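Nucleoside-triphosphatase THEP1 (Aquifex aeolicus, PDB 1YE8) hydrolyses nucleoside 5'-triphosphates, among them ATP, GTP, CTP, TTP and UTP, to the diphosphate and phosphate, and has no kinase activity. Local coordinates at residues Leu113-His127 / Val142-Gly154. Sequence-based numbering, arbitrary orientation.
Sequences LFSKKFRDLVRQIMH and VHPLVKEIRRLPG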
loop_
_atom_site.group_PDB
_atom_site.type_symbol
_atom_site.label_atom_id
_atom_site.label_comp_id
_atom_site.label_asym_id
_atom_site.label_seq_id
_atom_site.Cartn_x
_atom_site.Cartn_y
_atom_site.Cartn_z
ATOM N N LEU A 113 -9.212 -3.407 3.117
ATOM C CA LEU A 113 -10.377 -3.241 2.247
ATOM C C LEU A 113 -11.709 -3.341 2.995
ATOM O O LEU A 113 -12.747 -3.086 2.406
ATOM C CB LEU A 113 -10.307 -4.200 1.044
ATOM C CG LEU A 113 -9.224 -3.786 0.028
ATOM C CD1 LEU A 113 -8.966 -4.914 -0.953
ATOM C CD2 LEU A 113 -9.585 -2.528 -0.734
ATOM N N PHE A 114 -11.684 -3.664 4.293
ATOM C CA PHE A 114 -12.894 -3.544 5.106
ATOM C C PHE A 114 -13.344 -2.090 5.235
ATOM O O PHE A 114 -14.499 -1.835 5.565
ATOM C CB PHE A 114 -12.673 -4.124 6.500
ATOM C CG PHE A 114 -12.711 -5.617 6.564
ATOM C CD1 PHE A 114 -13.885 -6.320 6.292
ATOM C CD2 PHE A 114 -11.588 -6.326 6.948
ATOM C CE1 PHE A 114 -13.909 -7.724 6.387
ATOM C CE2 PHE A 114 -11.615 -7.721 7.040
ATOM C CZ PHE A 114 -12.769 -8.410 6.755
ATOM N N SER A 115 -12.460 -1.138 4.953
ATOM C CA SER A 115 -12.814 0.284 5.039
ATOM C C SER A 115 -13.387 0.795 3.725
ATOM O O SER A 115 -12.684 0.815 2.706
ATOM C CB SER A 115 -11.574 1.099 5.426
ATOM O OG SER A 115 -11.732 2.466 5.097
ATOM N N LYS A 116 -14.649 1.217 3.751
ATOM C CA LYS A 116 -15.304 1.788 2.578
ATOM C C LYS A 116 -14.587 3.061 2.156
ATOM O O LYS A 116 -14.351 3.297 0.974
ATOM C CB LYS A 116 -16.791 2.067 2.859
ATOM C CG LYS A 116 -17.488 2.826 1.730
ATOM C CD LYS A 116 -19.010 2.638 1.743
ATOM C CE LYS A 116 -19.718 3.682 0.884
ATOM N NZ LYS A 116 -19.168 3.771 -0.510
ATOM N N LYS A 117 -14.229 3.892 3.129
ATOM C CA LYS A 117 -13.519 5.114 2.815
ATOM C C LYS A 117 -12.219 4.804 2.061
ATOM O O LYS A 117 -11.879 5.485 1.091
ATOM C CB LYS A 117 -13.197 5.908 4.087
ATOM C CG LYS A 117 -14.407 6.546 4.756
ATOM C CD LYS A 117 -13.968 7.259 6.016
ATOM C CE LYS A 117 -15.134 7.733 6.862
ATOM N NZ LYS A 117 -14.634 8.477 8.056
ATOM N N PHE A 118 -11.504 3.769 2.501
ATOM C CA PHE A 118 -10.273 3.363 1.835
ATOM C C PHE A 118 -10.560 2.847 0.421
ATOM O O PHE A 118 -9.865 3.223 -0.521
ATOM C CB PHE A 118 -9.565 2.299 2.666
ATOM C CG PHE A 118 -8.262 1.804 2.077
ATOM C CD1 PHE A 118 -7.127 2.623 2.003
ATOM C CD2 PHE A 118 -8.173 0.492 1.622
ATOM C CE1 PHE A 118 -5.906 2.140 1.483
ATOM C CE2 PHE A 118 -6.965 0.004 1.096
ATOM C CZ PHE A 118 -5.836 0.826 1.023
ATOM N N ARG A 119 -11.553 1.979 0.276
ATOM C CA ARG A 119 -11.897 1.484 -1.066
ATOM C C ARG A 119 -12.179 2.626 -2.047
ATOM O O ARG A 119 -11.663 2.642 -3.175
ATOM C CB ARG A 119 -13.112 0.559 -1.024
ATOM C CG ARG A 119 -12.915 -0.725 -0.248
ATOM C CD ARG A 119 -14.003 -1.762 -0.465
ATOM N NE ARG A 119 -15.356 -1.305 -0.148
ATOM C CZ ARG A 119 -15.939 -1.392 1.039
ATOM N NH1 ARG A 119 -15.281 -1.879 2.077
ATOM N NH2 ARG A 119 -17.199 -0.987 1.199
ATOM N N ASP A 120 -12.987 3.589 -1.617
ATOM C CA ASP A 120 -13.398 4.676 -2.500
ATOM C C ASP A 120 -12.203 5.557 -2.862
ATOM O O ASP A 120 -12.045 5.968 -4.011
ATOM C CB ASP A 120 -14.517 5.507 -1.865
ATOM C CG ASP A 120 -15.811 4.721 -1.674
ATOM O OD1 ASP A 120 -16.002 3.670 -2.329
ATOM O OD2 ASP A 120 -16.679 5.073 -0.856
ATOM N N LEU A 121 -11.374 5.877 -1.875
ATOM C CA LEU A 121 -10.216 6.715 -2.125
ATOM C C LEU A 121 -9.165 5.992 -2.997
ATOM O O LEU A 121 -8.585 6.592 -3.909
ATOM C CB LEU A 121 -9.626 7.189 -0.792
ATOM C CG LEU A 121 -8.458 8.163 -0.849
ATOM C CD1 LEU A 121 -8.735 9.378 -1.699
ATOM C CD2 LEU A 121 -8.152 8.591 0.572
ATOM N N VAL A 122 -8.946 4.702 -2.742
ATOM C CA VAL A 122 -8.076 3.905 -3.611
ATOM C C VAL A 122 -8.562 3.904 -5.063
ATOM O O VAL A 122 -7.757 4.096 -5.969
ATOM C CB VAL A 122 -7.901 2.470 -3.076
ATOM C CG1 VAL A 122 -7.354 1.498 -4.146
ATOM C CG2 VAL A 122 -7.008 2.498 -1.851
ATOM N N ARG A 123 -9.862 3.701 -5.277
ATOM C CA ARG A 123 -10.400 3.728 -6.643
ATOM C C ARG A 123 -10.162 5.079 -7.316
ATOM O O ARG A 123 -9.765 5.139 -8.481
ATOM C CB ARG A 123 -11.883 3.372 -6.666
ATOM C CG ARG A 123 -12.160 1.904 -6.618
ATOM C CD ARG A 123 -13.441 1.517 -7.329
ATOM N NE ARG A 123 -13.634 0.096 -7.158
ATOM C CZ ARG A 123 -14.229 -0.446 -6.122
ATOM N NH1 ARG A 123 -14.714 0.316 -5.141
ATOM N NH2 ARG A 123 -14.337 -1.764 -6.061
ATOM N N GLN A 124 -10.377 6.164 -6.578
ATOM C CA GLN A 124 -10.164 7.496 -7.121
ATOM C C GLN A 124 -8.704 7.668 -7.519
ATOM O O GLN A 124 -8.401 8.120 -8.616
ATOM C CB GLN A 124 -10.589 8.561 -6.110
ATOM C CG GLN A 124 -10.765 9.940 -6.727
ATOM C CD GLN A 124 -11.363 10.963 -5.784
ATOM O OE1 GLN A 124 -11.703 12.073 -6.215
ATOM N NE2 GLN A 124 -11.489 10.613 -4.505
ATOM N N ILE A 125 -7.785 7.291 -6.630
ATOM C CA ILE A 125 -6.365 7.477 -6.884
ATOM C C ILE A 125 -5.847 6.600 -8.028
ATOM O O ILE A 125 -5.163 7.075 -8.944
ATOM C CB ILE A 125 -5.548 7.197 -5.581
ATOM C CG1 ILE A 125 -5.783 8.309 -4.536
ATOM C CG2 ILE A 125 -4.074 6.984 -5.902
ATOM C CD1 ILE A 125 -5.327 7.927 -3.124
HETATM N N MSE A 126 -6.197 5.320 -7.996
HETATM C CA MSE A 126 -5.632 4.369 -8.941
HETATM C C MSE A 126 -6.074 4.607 -10.383
HETATM O O MSE A 126 -5.327 4.310 -11.309
HETATM C CB MSE A 126 -5.934 2.944 -8.490
HETATM C CG MSE A 126 -5.325 2.627 -7.085
HETATM SE SE MSE A 126 -3.387 2.922 -6.900
HETATM C CE MSE A 126 -3.065 1.740 -8.149
ATOM N N HIS A 127 -7.256 5.195 -10.556
ATOM C CA HIS A 127 -7.779 5.443 -11.888
ATOM C C HIS A 127 -7.519 6.869 -12.358
ATOM O O HIS A 127 -7.941 7.243 -13.463
ATOM C CB HIS A 127 -9.262 5.070 -11.944
ATOM C CG HIS A 127 -9.517 3.616 -11.710
ATOM N ND1 HIS A 127 -9.182 2.642 -12.630
ATOM C CD2 HIS A 127 -10.049 2.963 -10.650
ATOM C CE1 HIS A 127 -9.514 1.459 -12.150
ATOM N NE2 HIS A 127 -10.042 1.622 -10.951
ATOM N N VAL A 142 -8.359 -11.685 -3.495
ATOM C CA VAL A 142 -9.086 -11.886 -2.247
ATOM C C VAL A 142 -10.272 -10.940 -2.076
ATOM O O VAL A 142 -11.054 -11.100 -1.143
ATOM C CB VAL A 142 -8.145 -11.762 -1.039
ATOM C CG1 VAL A 142 -7.065 -12.851 -1.078
ATOM C CG2 VAL A 142 -7.538 -10.349 -0.961
ATOM N N HIS A 143 -10.386 -9.963 -2.974
ATOM C CA HIS A 143 -11.439 -8.950 -2.946
ATOM C C HIS A 143 -11.561 -8.397 -4.365
ATOM O O HIS A 143 -10.551 -8.325 -5.064
ATOM C CB HIS A 143 -11.048 -7.826 -1.979
ATOM C CG HIS A 143 -12.106 -6.789 -1.787
ATOM N ND1 HIS A 143 -12.337 -5.780 -2.696
ATOM C CD2 HIS A 143 -12.977 -6.589 -0.770
ATOM C CE1 HIS A 143 -13.326 -5.018 -2.258
ATOM N NE2 HIS A 143 -13.723 -5.484 -1.087
ATOM N N PRO A 144 -12.753 -8.024 -4.836
ATOM C CA PRO A 144 -12.845 -7.483 -6.201
ATOM C C PRO A 144 -11.954 -6.267 -6.500
ATOM O O PRO A 144 -11.525 -6.119 -7.645
ATOM C CB PRO A 144 -14.332 -7.143 -6.345
ATOM C CG PRO A 144 -14.970 -8.087 -5.435
ATOM C CD PRO A 144 -14.089 -8.135 -4.208
ATOM N N LEU A 145 -11.667 -5.411 -5.515
ATOM C CA LEU A 145 -10.777 -4.278 -5.793
ATOM C C LEU A 145 -9.325 -4.734 -6.047
ATOM O O LEU A 145 -8.628 -4.109 -6.821
ATOM C CB LEU A 145 -10.868 -3.192 -4.695
ATOM C CG LEU A 145 -10.087 -1.879 -4.882
ATOM C CD1 LEU A 145 -10.203 -1.263 -6.278
ATOM C CD2 LEU A 145 -10.537 -0.873 -3.824
ATOM N N VAL A 146 -8.903 -5.830 -5.421
ATOM C CA VAL A 146 -7.590 -6.400 -5.709
ATOM C C VAL A 146 -7.524 -6.825 -7.183
ATOM O O VAL A 146 -6.544 -6.515 -7.871
ATOM C CB VAL A 146 -7.250 -7.584 -4.760
ATOM C CG1 VAL A 146 -6.011 -8.319 -5.226
ATOM C CG2 VAL A 146 -7.059 -7.089 -3.311
ATOM N N LYS A 147 -8.570 -7.503 -7.671
ATOM C CA LYS A 147 -8.625 -7.920 -9.080
ATOM C C LYS A 147 -8.587 -6.714 -10.013
ATOM O O LYS A 147 -7.861 -6.698 -11.011
ATOM C CB LYS A 147 -9.879 -8.742 -9.346
ATOM C CG LYS A 147 -9.829 -9.565 -10.640
ATOM C CD LYS A 147 -11.158 -10.276 -10.904
ATOM C CE LYS A 147 -11.128 -11.725 -10.452
ATOM N NZ LYS A 147 -12.372 -12.472 -10.819
ATOM N N GLU A 148 -9.358 -5.688 -9.654
ATOM C CA GLU A 148 -9.437 -4.450 -10.410
ATOM C C GLU A 148 -8.060 -3.794 -10.557
ATOM O O GLU A 148 -7.691 -3.319 -11.632
ATOM C CB GLU A 148 -10.417 -3.515 -9.692
ATOM C CG GLU A 148 -10.629 -2.169 -10.350
ATOM C CD GLU A 148 -11.647 -1.318 -9.618
ATOM O OE1 GLU A 148 -12.679 -1.865 -9.173
ATOM O OE2 GLU A 148 -11.422 -0.093 -9.512
ATOM N N ILE A 149 -7.308 -3.745 -9.457
ATOM C CA ILE A 149 -5.981 -3.149 -9.461
ATOM C C ILE A 149 -4.966 -4.031 -10.209
ATOM O O ILE A 149 -4.118 -3.524 -10.948
ATOM C CB ILE A 149 -5.508 -2.796 -8.001
ATOM C CG1 ILE A 149 -6.442 -1.745 -7.357
ATOM C CG2 ILE A 149 -4.049 -2.364 -7.997
ATOM C CD1 ILE A 149 -6.916 -0.613 -8.267
ATOM N N ARG A 150 -5.077 -5.351 -10.056
ATOM C CA ARG A 150 -4.182 -6.252 -10.773
ATOM C C ARG A 150 -4.271 -6.033 -12.286
ATOM O O ARG A 150 -3.257 -6.092 -12.980
ATOM C CB ARG A 150 -4.486 -7.704 -10.420
ATOM C CG ARG A 150 -3.410 -8.674 -10.906
ATOM C CD ARG A 150 -3.743 -10.150 -10.702
ATOM N NE ARG A 150 -4.252 -10.396 -9.354
ATOM C CZ ARG A 150 -3.523 -10.346 -8.240
ATOM N NH1 ARG A 150 -2.206 -10.150 -8.277
ATOM N NH2 ARG A 150 -4.129 -10.537 -7.081
ATOM N N ARG A 151 -5.477 -5.746 -12.773
ATOM C CA ARG A 151 -5.677 -5.529 -14.205
ATOM C C ARG A 151 -5.695 -4.051 -14.630
ATOM O O ARG A 151 -6.081 -3.733 -15.748
ATOM C CB ARG A 151 -6.896 -6.316 -14.712
ATOM C CG ARG A 151 -8.256 -5.788 -14.327
ATOM C CD ARG A 151 -9.399 -6.750 -14.677
ATOM N NE ARG A 151 -8.965 -8.154 -14.723
ATOM C CZ ARG A 151 -9.774 -9.193 -14.923
ATOM N NH1 ARG A 151 -11.080 -9.008 -15.094
ATOM N NH2 ARG A 151 -9.279 -10.425 -14.957
ATOM N N LEU A 152 -5.235 -3.147 -13.765
ATOM C CA LEU A 152 -5.230 -1.717 -14.078
ATOM C C LEU A 152 -4.475 -1.420 -15.377
ATOM O O LEU A 152 -3.281 -1.664 -15.451
ATOM C CB LEU A 152 -4.590 -0.950 -12.917
ATOM C CG LEU A 152 -4.652 0.576 -12.933
ATOM C CD1 LEU A 152 -6.094 1.063 -12.834
ATOM C CD2 LEU A 152 -3.815 1.131 -11.810
ATOM N N PRO A 153 -5.153 -0.902 -16.410
ATOM C CA PRO A 153 -4.456 -0.570 -17.664
ATOM C C PRO A 153 -3.304 0.422 -17.484
ATOM O O PRO A 153 -3.444 1.382 -16.726
ATOM C CB PRO A 153 -5.566 0.054 -18.517
ATOM C CG PRO A 153 -6.781 -0.590 -18.018
ATOM C CD PRO A 153 -6.606 -0.665 -16.512
ATOM N N GLY A 154 -2.179 0.194 -18.167
ATOM C CA GLY A 154 -1.046 1.110 -18.143
ATOM C C GLY A 154 -0.122 0.932 -16.949
ATOM O O GLY A 154 0.966 1.491 -16.897
HETATM O O HOH W 1 -13.858 -3.773 -7.949
#
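E148 of helix 144-150 divides its carboxylate between R123 of helix 116-126 and H127 just beyond its C-terminal end; the two helix axes run nearly parallel, 11.5 Å apart. R123 crosses L145 at a slant on its way there: CB leads to CG, which rests on L145 CD1 at 3.7 Å; the chain runs on extended, and CD lies 3.4 Å from E148 OE2; NE donates to E148 OE1 at 3.0 Å, almost straight (174°), a hydrogen bond within a salt bridge. OE1 lies in the guanidinium plane and is met on its syn side, 20° out of the carboxylate plane. At the tip, R123 NH2 donates to a water that in turn donates to OE1, while L145 CD1 lies over one guanidinium face. A leucine here would probably leave E148 OE1 without its charged mate and the water without the N-H it accepts from. E148 reaches out fully extended, CG anti to the backbone N (chi1 -180°), and its OE2 takes H127 NE2 at 2.6 Å on the anti side. On the buried side of these charged groups, L145 CD2 meets L113 CD2 at 3.6 Å and V122 CG1, and M126 CB packs on I149 CD1. L152 CD2 touches the M126 methyl CE. At the N-terminal end L113 CB sits over a face of the H143 ring, a CH-pi contact; ND1 of that ring accepts from L145 N and caps helix 144-150. I149 also rests on I4 of strand 2-6 and M126 on V133 of strand 132-136, so the pair joins two neighbouring helices on one side of the parallel sheet of this RecA-like P-loop fold. Two N-H donors and a water on one carboxylate would be expected to stabilise its negative charge at the edge of the apolar packing.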